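Local coordinates for predicted phosphatase, HAD family (Clostridium acetobutylicum, PDB 3MC1), which is predicted to be a phosphatase of the haloacid dehalogenase (HAD) superfamily, whose members typically hydrolyse phosphate esters through a metal-assisted aspartyl-phosphate intermediate, at residues H104-P112 with S142-A151; M82-E92 with Q118-Y128. All blocks are in the same frame, centred on the assembly; numbering follows the deposited sequence.

In the fold
Both contacts lie on the Rossmann-like core of a HAD fold, on opposite faces of its parallel sheet, with centres about 17 Å apart. Strand 104-109 joins them: Ala-108 faces helix 144-155 in contact 1, while Val-107 CG2 meets Leu-120 CD1 of contact 2 at 3.8 Å. Just past the strand, Lys-111 CE packs on Ile-119 CD1 at 3.4 Å. Contact 1 reaches the probable active-site end of the sheet, where Asp-10, Asp-12 and Asp-167 hold a sodium ion; the side chain of Lys-144 is about 5 Å from that ion. Contact 2 is more peripheral, with the side chain of Asn-85 about 11 Å from the sodium.

Contact 1: H104-P112 with S142-A151; sequences HLVVATSKP and STKEDVIRYA
Val-106 CG1 meets Ala-151 CB at 4.4 Å, a loose start to the packing of strand 104-109 on helix 144-155. Two residues on, Ala-108 CB lies 3.9 Å from Ile-148 CG1; here the axes of strand 104-109 and helix segment 144-151 approach to 7.4 Å, running roughly antiparallel at 151°. The CB of Thr-109 points away from the helix, and OG1 accepts from Lys-111 N in an ST turn; its carbonyl O rests against both methyls of Val-147, 3.5 Å from CG1. Ser-110 closes the contact: its OG donates to Ser-142 O (2.7 Å), nearly in line with that carbonyl, and accepts from a water. The same water accepts from Lys-144 NZ, whose chain bends at chi2, chi3 and chi4 to fold back over the strand end. NZ also forms a salt bridge with Asp-171. Thr-109, whose OG1 also hydrogen-bonds Asp-10, and Lys-144 sit in positions consistent with the conserved hydroxyl and lysine of HAD phosphatases. Strands 6-9 and 131-135 flank this strand: Leu-8 touches Val-106 and Ala-108, Val-133 touches Val-147 and Ala-151, and helix 113-122 packs behind against Val-107.

Contact 2: M82-E92 with Q118-Y128; sequences MFENKVYDGIE and QILEHFKLAFY
Tyr-128 OH donates to Glu-92 OE2 at 2.8 Å, meeting the anti lone pair of the carboxylate, with the oxygen in the plane of the tyrosine ring. Glu-92 gets there because its CG is anti to the backbone N (chi1 174°) and the chain runs on extended; on the way its CB rests 3.7 Å from Leu-125 CD2. The other methyl of Leu-125, CD1, meets Val-87 tip to tip. Val-87 CG2 also slides along Phe-123, 3.6 Å from CG of the ring. Just after Phe-123 the chain makes a Schellman motif, with Lys-124 at positive phi, which ends helix 113-122 and turns the chain toward the 3-10 turn 126-128. The linker 82-90 facing it pairs by backbone bonds with Leu-15, Asp-17 and Gly-21, consistent with the paired linkers that join a HAD cap to its core. Asn-85 brings CB to the edge of the Phe-123 ring, 3.5 Å from CZ, its amide nearly perpendicular to that ring (82°). The amide ND2 donates to Met-82 O and OD1 accepts from Lys-86 N, so both ends of the group are held. Phe-83 points its edge at one face of His-122, ring centroids 5.0 Å apart, and a water joins Phe-83 O to His-122 NE2, weakly on the histidine side. Beside them the selenomethionine Met-82, bent at chi3, lays CE 3.8 Å from Ile-119 CG1 and crosses Gln-118 with SE against OE1; Phe-77 of helix 63-81 touches both Met-82 and Ile-119.

Contact 1: H104-P112 with S142-A151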
# COMPACT_ATOMS: atom_id res chain seq x y z
N HIS A 104 14.67 -5.04 -9.88
CA HIS A 104 13.40 -5.44 -10.46
C HIS A 104 12.39 -4.91 -9.44
O HIS A 104 12.49 -5.24 -8.26
CB HIS A 104 13.28 -6.96 -10.56
CG HIS A 104 14.11 -7.57 -11.65
ND1 HIS A 104 15.48 -7.66 -11.58
CD2 HIS A 104 13.76 -8.09 -12.85
CE1 HIS A 104 15.94 -8.21 -12.69
NE2 HIS A 104 14.92 -8.48 -13.47
N LEU A 105 11.45 -4.08 -9.90
CA LEU A 105 10.48 -3.46 -9.00
C LEU A 105 9.12 -4.14 -9.05
O LEU A 105 8.63 -4.47 -10.13
CB LEU A 105 10.34 -1.96 -9.32
CG LEU A 105 11.67 -1.19 -9.51
CD1 LEU A 105 11.40 0.29 -9.81
CD2 LEU A 105 12.52 -1.32 -8.27
N VAL A 106 8.50 -4.32 -7.88
CA VAL A 106 7.20 -4.98 -7.79
C VAL A 106 6.27 -4.24 -6.83
O VAL A 106 6.72 -3.70 -5.82
CB VAL A 106 7.36 -6.45 -7.27
CG1 VAL A 106 6.00 -7.15 -7.18
CG2 VAL A 106 8.29 -7.25 -8.20
N VAL A 107 4.98 -4.20 -7.15
CA VAL A 107 4.04 -3.57 -6.23
C VAL A 107 3.34 -4.73 -5.52
O VAL A 107 2.84 -5.66 -6.16
CB VAL A 107 2.96 -2.71 -6.94
CG1 VAL A 107 1.88 -2.30 -5.93
CG2 VAL A 107 3.60 -1.47 -7.55
N ALA A 108 3.32 -4.67 -4.19
CA ALA A 108 2.66 -5.69 -3.38
C ALA A 108 1.75 -4.88 -2.47
O ALA A 108 2.22 -4.23 -1.53
CB ALA A 108 3.69 -6.46 -2.56
N THR A 109 0.45 -4.91 -2.75
CA THR A 109 -0.50 -4.11 -1.99
C THR A 109 -1.80 -4.81 -1.62
O THR A 109 -2.22 -5.75 -2.29
CB THR A 109 -0.83 -2.82 -2.79
OG1 THR A 109 -1.79 -2.03 -2.08
CG2 THR A 109 -1.40 -3.18 -4.17
N SER A 110 -2.44 -4.35 -0.54
CA SER A 110 -3.73 -4.91 -0.14
C SER A 110 -4.81 -4.25 -1.01
O SER A 110 -5.97 -4.68 -1.02
CB SER A 110 -4.03 -4.62 1.35
OG SER A 110 -3.26 -5.44 2.21
N LYS A 111 -4.45 -3.20 -1.73
CA LYS A 111 -5.42 -2.55 -2.59
C LYS A 111 -5.76 -3.52 -3.74
O LYS A 111 -4.89 -4.26 -4.20
CB LYS A 111 -4.85 -1.25 -3.15
CG LYS A 111 -5.84 -0.45 -3.98
CD LYS A 111 -5.18 0.77 -4.58
CE LYS A 111 -6.09 1.99 -4.48
NZ LYS A 111 -6.36 2.33 -3.06
N PRO A 112 -7.02 -3.54 -4.19
CA PRO A 112 -7.34 -4.46 -5.29
C PRO A 112 -6.42 -4.24 -6.49
O PRO A 112 -6.12 -3.10 -6.85
CB PRO A 112 -8.79 -4.12 -5.61
CG PRO A 112 -9.35 -3.75 -4.27
CD PRO A 112 -8.24 -2.87 -3.70
N SER A 142 -5.93 -10.81 0.26
CA SER A 142 -5.88 -9.39 0.56
C SER A 142 -4.96 -8.90 1.68
O SER A 142 -4.58 -7.73 1.67
CB SER A 142 -7.30 -8.87 0.83
OG SER A 142 -7.89 -9.53 1.93
N THR A 143 -4.61 -9.75 2.65
CA THR A 143 -3.72 -9.26 3.71
C THR A 143 -2.32 -9.05 3.13
O THR A 143 -1.95 -9.69 2.14
CB THR A 143 -3.63 -10.23 4.92
OG1 THR A 143 -3.11 -11.50 4.49
CG2 THR A 143 -5.02 -10.43 5.55
N LYS A 144 -1.57 -8.14 3.73
CA LYS A 144 -0.23 -7.82 3.26
C LYS A 144 0.65 -9.08 3.16
O LYS A 144 1.36 -9.27 2.17
CB LYS A 144 0.41 -6.79 4.20
CG LYS A 144 1.68 -6.14 3.68
CD LYS A 144 1.52 -5.51 2.30
CE LYS A 144 0.34 -4.53 2.23
NZ LYS A 144 0.38 -3.47 3.29
N GLU A 145 0.59 -9.92 4.19
CA GLU A 145 1.37 -11.16 4.20
C GLU A 145 1.02 -12.03 3.00
O GLU A 145 1.91 -12.55 2.32
CB GLU A 145 1.08 -11.96 5.46
CG GLU A 145 1.58 -13.39 5.38
CD GLU A 145 1.10 -14.25 6.53
OE1 GLU A 145 -0.13 -14.33 6.74
OE2 GLU A 145 1.95 -14.86 7.22
N ASP A 146 -0.27 -12.20 2.74
CA ASP A 146 -0.70 -13.06 1.64
C ASP A 146 -0.39 -12.52 0.25
O ASP A 146 -0.09 -13.29 -0.66
CB ASP A 146 -2.20 -13.35 1.75
CG ASP A 146 -2.57 -14.09 3.05
OD1 ASP A 146 -1.67 -14.65 3.71
OD2 ASP A 146 -3.78 -14.13 3.39
N VAL A 147 -0.44 -11.20 0.06
CA VAL A 147 -0.15 -10.64 -1.25
C VAL A 147 1.35 -10.67 -1.53
O VAL A 147 1.78 -10.94 -2.66
CB VAL A 147 -0.70 -9.20 -1.37
CG1 VAL A 147 -0.26 -8.57 -2.69
CG2 VAL A 147 -2.22 -9.22 -1.30
N ILE A 148 2.15 -10.40 -0.51
CA ILE A 148 3.60 -10.44 -0.69
C ILE A 148 4.00 -11.89 -1.03
O ILE A 148 4.79 -12.12 -1.94
CB ILE A 148 4.33 -9.98 0.60
CG1 ILE A 148 4.16 -8.46 0.77
CG2 ILE A 148 5.81 -10.36 0.52
CD1 ILE A 148 4.67 -7.90 2.12
N ARG A 149 3.44 -12.85 -0.30
CA ARG A 149 3.75 -14.26 -0.52
C ARG A 149 3.38 -14.70 -1.93
O ARG A 149 4.12 -15.45 -2.56
CB ARG A 149 3.01 -15.14 0.51
CG ARG A 149 3.49 -16.58 0.54
CD ARG A 149 2.81 -17.40 1.63
NE ARG A 149 2.90 -16.77 2.95
CZ ARG A 149 4.03 -16.59 3.62
NH1 ARG A 149 5.18 -16.98 3.09
NH2 ARG A 149 4.01 -16.02 4.82
N TYR A 150 2.23 -14.25 -2.42
CA TYR A 150 1.78 -14.61 -3.76
C TYR A 150 2.65 -13.92 -4.81
O TYR A 150 2.96 -14.51 -5.83
CB TYR A 150 0.31 -14.21 -3.97
CG TYR A 150 -0.27 -14.68 -5.29
CD1 TYR A 150 -0.38 -16.04 -5.59
CD2 TYR A 150 -0.69 -13.77 -6.25
CE1 TYR A 150 -0.90 -16.48 -6.82
CE2 TYR A 150 -1.20 -14.19 -7.48
CZ TYR A 150 -1.31 -15.54 -7.76
OH TYR A 150 -1.81 -15.93 -8.98
N ALA A 151 3.03 -12.67 -4.55
CA ALA A 151 3.87 -11.94 -5.49
C ALA A 151 5.22 -12.66 -5.61
O ALA A 151 5.74 -12.85 -6.71
CB ALA A 151 4.08 -10.51 -5.00
O HOH W 1 -1.51 -2.18 1.30
O HOH W 2 -2.01 -4.10 4.31

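Contact 2: M82-E92 with Q118-Y128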
# COMPACT_ATOMS: atom_id res chain seq x y z
N MSE A 82 -10.28 7.03 -6.98
CA MSE A 82 -8.95 6.64 -7.47
C MSE A 82 -8.19 7.78 -8.15
O MSE A 82 -6.96 7.76 -8.18
CB MSE A 82 -9.05 5.45 -8.43
CG MSE A 82 -9.84 5.70 -9.71
SE MSE A 82 -9.42 4.40 -11.11
CE MSE A 82 -7.73 5.17 -11.72
N PHE A 83 -8.92 8.76 -8.67
CA PHE A 83 -8.32 9.90 -9.36
C PHE A 83 -7.97 11.06 -8.42
O PHE A 83 -7.15 11.90 -8.76
CB PHE A 83 -9.25 10.38 -10.48
CG PHE A 83 -9.57 9.32 -11.50
CD1 PHE A 83 -8.57 8.73 -12.26
CD2 PHE A 83 -10.89 8.88 -11.68
CE1 PHE A 83 -8.86 7.72 -13.18
CE2 PHE A 83 -11.19 7.87 -12.60
CZ PHE A 83 -10.17 7.29 -13.35
N GLU A 84 -8.62 11.11 -7.26
CA GLU A 84 -8.35 12.15 -6.26
C GLU A 84 -7.14 11.56 -5.56
O GLU A 84 -7.19 11.10 -4.42
CB GLU A 84 -9.56 12.30 -5.34
CG GLU A 84 -10.83 12.60 -6.14
CD GLU A 84 -12.05 12.87 -5.28
OE1 GLU A 84 -12.42 11.99 -4.47
OE2 GLU A 84 -12.64 13.96 -5.41
N ASN A 85 -6.04 11.59 -6.31
CA ASN A 85 -4.79 10.97 -5.94
C ASN A 85 -3.63 11.82 -6.46
O ASN A 85 -3.82 12.71 -7.29
CB ASN A 85 -4.77 9.63 -6.66
CG ASN A 85 -4.04 8.56 -5.92
OD1 ASN A 85 -3.13 8.82 -5.14
ND2 ASN A 85 -4.43 7.31 -6.17
N LYS A 86 -2.42 11.53 -5.97
CA LYS A 86 -1.21 12.25 -6.38
C LYS A 86 -0.03 11.33 -6.14
O LYS A 86 -0.06 10.51 -5.23
CB LYS A 86 -1.01 13.52 -5.55
CG LYS A 86 -2.05 14.61 -5.74
CD LYS A 86 -1.85 15.77 -4.75
CE LYS A 86 -2.00 15.32 -3.30
NZ LYS A 86 -2.00 16.46 -2.34
N VAL A 87 1.01 11.47 -6.95
CA VAL A 87 2.23 10.67 -6.77
C VAL A 87 3.13 11.50 -5.86
O VAL A 87 3.22 12.72 -6.04
CB VAL A 87 2.94 10.42 -8.11
CG1 VAL A 87 4.28 9.75 -7.88
CG2 VAL A 87 2.07 9.55 -9.00
N TYR A 88 3.76 10.88 -4.87
CA TYR A 88 4.63 11.62 -3.97
C TYR A 88 5.81 12.18 -4.76
O TYR A 88 6.32 11.52 -5.67
CB TYR A 88 5.17 10.72 -2.84
CG TYR A 88 4.18 10.40 -1.74
CD1 TYR A 88 3.80 11.37 -0.81
CD2 TYR A 88 3.62 9.13 -1.62
CE1 TYR A 88 2.89 11.07 0.22
CE2 TYR A 88 2.72 8.82 -0.61
CZ TYR A 88 2.36 9.79 0.30
OH TYR A 88 1.43 9.48 1.27
N ASP A 89 6.23 13.40 -4.42
CA ASP A 89 7.36 14.01 -5.11
C ASP A 89 8.60 13.12 -4.98
O ASP A 89 8.86 12.54 -3.92
CB ASP A 89 7.68 15.39 -4.52
CG ASP A 89 6.57 16.40 -4.73
OD1 ASP A 89 6.01 16.44 -5.84
OD2 ASP A 89 6.27 17.16 -3.78
N GLY A 90 9.35 13.01 -6.07
CA GLY A 90 10.56 12.22 -6.06
C GLY A 90 10.37 10.75 -6.38
O GLY A 90 11.33 10.08 -6.74
N ILE A 91 9.15 10.24 -6.27
CA ILE A 91 8.91 8.82 -6.53
C ILE A 91 9.27 8.34 -7.93
O ILE A 91 9.97 7.34 -8.06
CB ILE A 91 7.44 8.42 -6.23
CG1 ILE A 91 7.22 8.30 -4.72
CG2 ILE A 91 7.11 7.09 -6.92
CD1 ILE A 91 8.09 7.24 -4.04
N GLU A 92 8.81 9.01 -8.97
CA GLU A 92 9.17 8.54 -10.31
C GLU A 92 10.69 8.58 -10.50
O GLU A 92 11.27 7.68 -11.10
CB GLU A 92 8.48 9.37 -11.39
CG GLU A 92 8.94 9.00 -12.79
CD GLU A 92 7.97 9.47 -13.87
OE1 GLU A 92 7.20 10.42 -13.61
OE2 GLU A 92 8.00 8.90 -14.97
N GLN A 118 -4.96 0.43 -12.73
CA GLN A 118 -5.55 1.61 -13.35
C GLN A 118 -4.87 2.87 -12.86
O GLN A 118 -4.62 3.79 -13.64
CB GLN A 118 -7.03 1.75 -13.01
CG GLN A 118 -7.96 0.75 -13.62
CD GLN A 118 -9.40 1.06 -13.26
OE1 GLN A 118 -9.98 2.04 -13.74
NE2 GLN A 118 -9.98 0.24 -12.38
N ILE A 119 -4.61 2.91 -11.56
CA ILE A 119 -3.97 4.06 -10.94
C ILE A 119 -2.52 4.25 -11.42
O ILE A 119 -2.13 5.34 -11.82
CB ILE A 119 -4.00 3.92 -9.40
CG1 ILE A 119 -5.44 4.08 -8.90
CG2 ILE A 119 -3.10 4.94 -8.74
CD1 ILE A 119 -5.65 3.60 -7.47
N LEU A 120 -1.73 3.18 -11.39
CA LEU A 120 -0.33 3.27 -11.81
C LEU A 120 -0.19 3.59 -13.30
O LEU A 120 0.73 4.30 -13.70
CB LEU A 120 0.40 1.97 -11.45
CG LEU A 120 0.54 1.80 -9.93
CD1 LEU A 120 1.05 0.42 -9.57
CD2 LEU A 120 1.47 2.89 -9.40
N GLU A 121 -1.11 3.09 -14.11
CA GLU A 121 -1.08 3.39 -15.54
C GLU A 121 -1.54 4.84 -15.72
O GLU A 121 -0.97 5.59 -16.51
CB GLU A 121 -1.99 2.44 -16.31
CG GLU A 121 -1.63 0.98 -16.11
CD GLU A 121 -2.42 0.05 -17.01
OE1 GLU A 121 -3.56 0.41 -17.39
OE2 GLU A 121 -1.91 -1.04 -17.32
N HIS A 122 -2.57 5.23 -14.96
CA HIS A 122 -3.09 6.59 -15.03
C HIS A 122 -1.96 7.58 -14.73
O HIS A 122 -1.86 8.63 -15.37
CB HIS A 122 -4.21 6.78 -14.00
CG HIS A 122 -4.75 8.18 -13.95
ND1 HIS A 122 -5.55 8.71 -14.94
CD2 HIS A 122 -4.59 9.16 -13.03
CE1 HIS A 122 -5.86 9.96 -14.63
NE2 HIS A 122 -5.28 10.26 -13.48
N PHE A 123 -1.12 7.24 -13.77
CA PHE A 123 -0.02 8.11 -13.39
C PHE A 123 1.26 7.89 -14.20
O PHE A 123 2.27 8.53 -13.95
CB PHE A 123 0.24 7.98 -11.88
CG PHE A 123 -0.79 8.69 -11.04
CD1 PHE A 123 -0.93 10.07 -11.11
CD2 PHE A 123 -1.64 7.98 -10.20
CE1 PHE A 123 -1.90 10.74 -10.36
CE2 PHE A 123 -2.62 8.64 -9.44
CZ PHE A 123 -2.75 10.02 -9.53
N LYS A 124 1.18 6.98 -15.17
CA LYS A 124 2.30 6.69 -16.07
C LYS A 124 3.54 6.09 -15.39
O LYS A 124 4.67 6.35 -15.81
CB LYS A 124 2.68 7.97 -16.82
CG LYS A 124 1.48 8.62 -17.51
CD LYS A 124 1.81 9.98 -18.05
CE LYS A 124 0.57 10.67 -18.63
NZ LYS A 124 0.94 11.94 -19.31
N LEU A 125 3.32 5.29 -14.36
CA LEU A 125 4.43 4.67 -13.63
C LEU A 125 4.38 3.15 -13.79
O LEU A 125 5.28 2.45 -13.35
CB LEU A 125 4.34 5.00 -12.14
CG LEU A 125 4.29 6.46 -11.67
CD1 LEU A 125 4.14 6.49 -10.16
CD2 LEU A 125 5.55 7.21 -12.10
N ALA A 126 3.33 2.65 -14.45
CA ALA A 126 3.15 1.20 -14.58
C ALA A 126 4.32 0.39 -15.15
O ALA A 126 4.61 -0.70 -14.67
CB ALA A 126 1.89 0.92 -15.38
N PHE A 127 4.98 0.91 -16.18
CA PHE A 127 6.07 0.16 -16.80
C PHE A 127 7.37 0.05 -16.01
O PHE A 127 8.28 -0.69 -16.40
CB PHE A 127 6.30 0.73 -18.19
CG PHE A 127 5.23 0.35 -19.17
CD1 PHE A 127 5.06 -0.98 -19.55
CD2 PHE A 127 4.35 1.31 -19.67
CE1 PHE A 127 4.04 -1.35 -20.42
CE2 PHE A 127 3.33 0.95 -20.55
CZ PHE A 127 3.17 -0.38 -20.93
N TYR A 128 7.46 0.78 -14.90
CA TYR A 128 8.65 0.71 -14.06
C TYR A 128 8.60 -0.60 -13.29
O TYR A 128 9.61 -1.06 -12.75
CB TYR A 128 8.67 1.86 -13.06
CG TYR A 128 9.02 3.21 -13.63
CD1 TYR A 128 10.27 3.45 -14.21
CD2 TYR A 128 8.11 4.27 -13.57
CE1 TYR A 128 10.60 4.71 -14.72
CE2 TYR A 128 8.43 5.53 -14.07
CZ TYR A 128 9.68 5.75 -14.64
OH TYR A 128 10.00 6.99 -15.12
O HOH W 3 -5.54 12.18 -10.81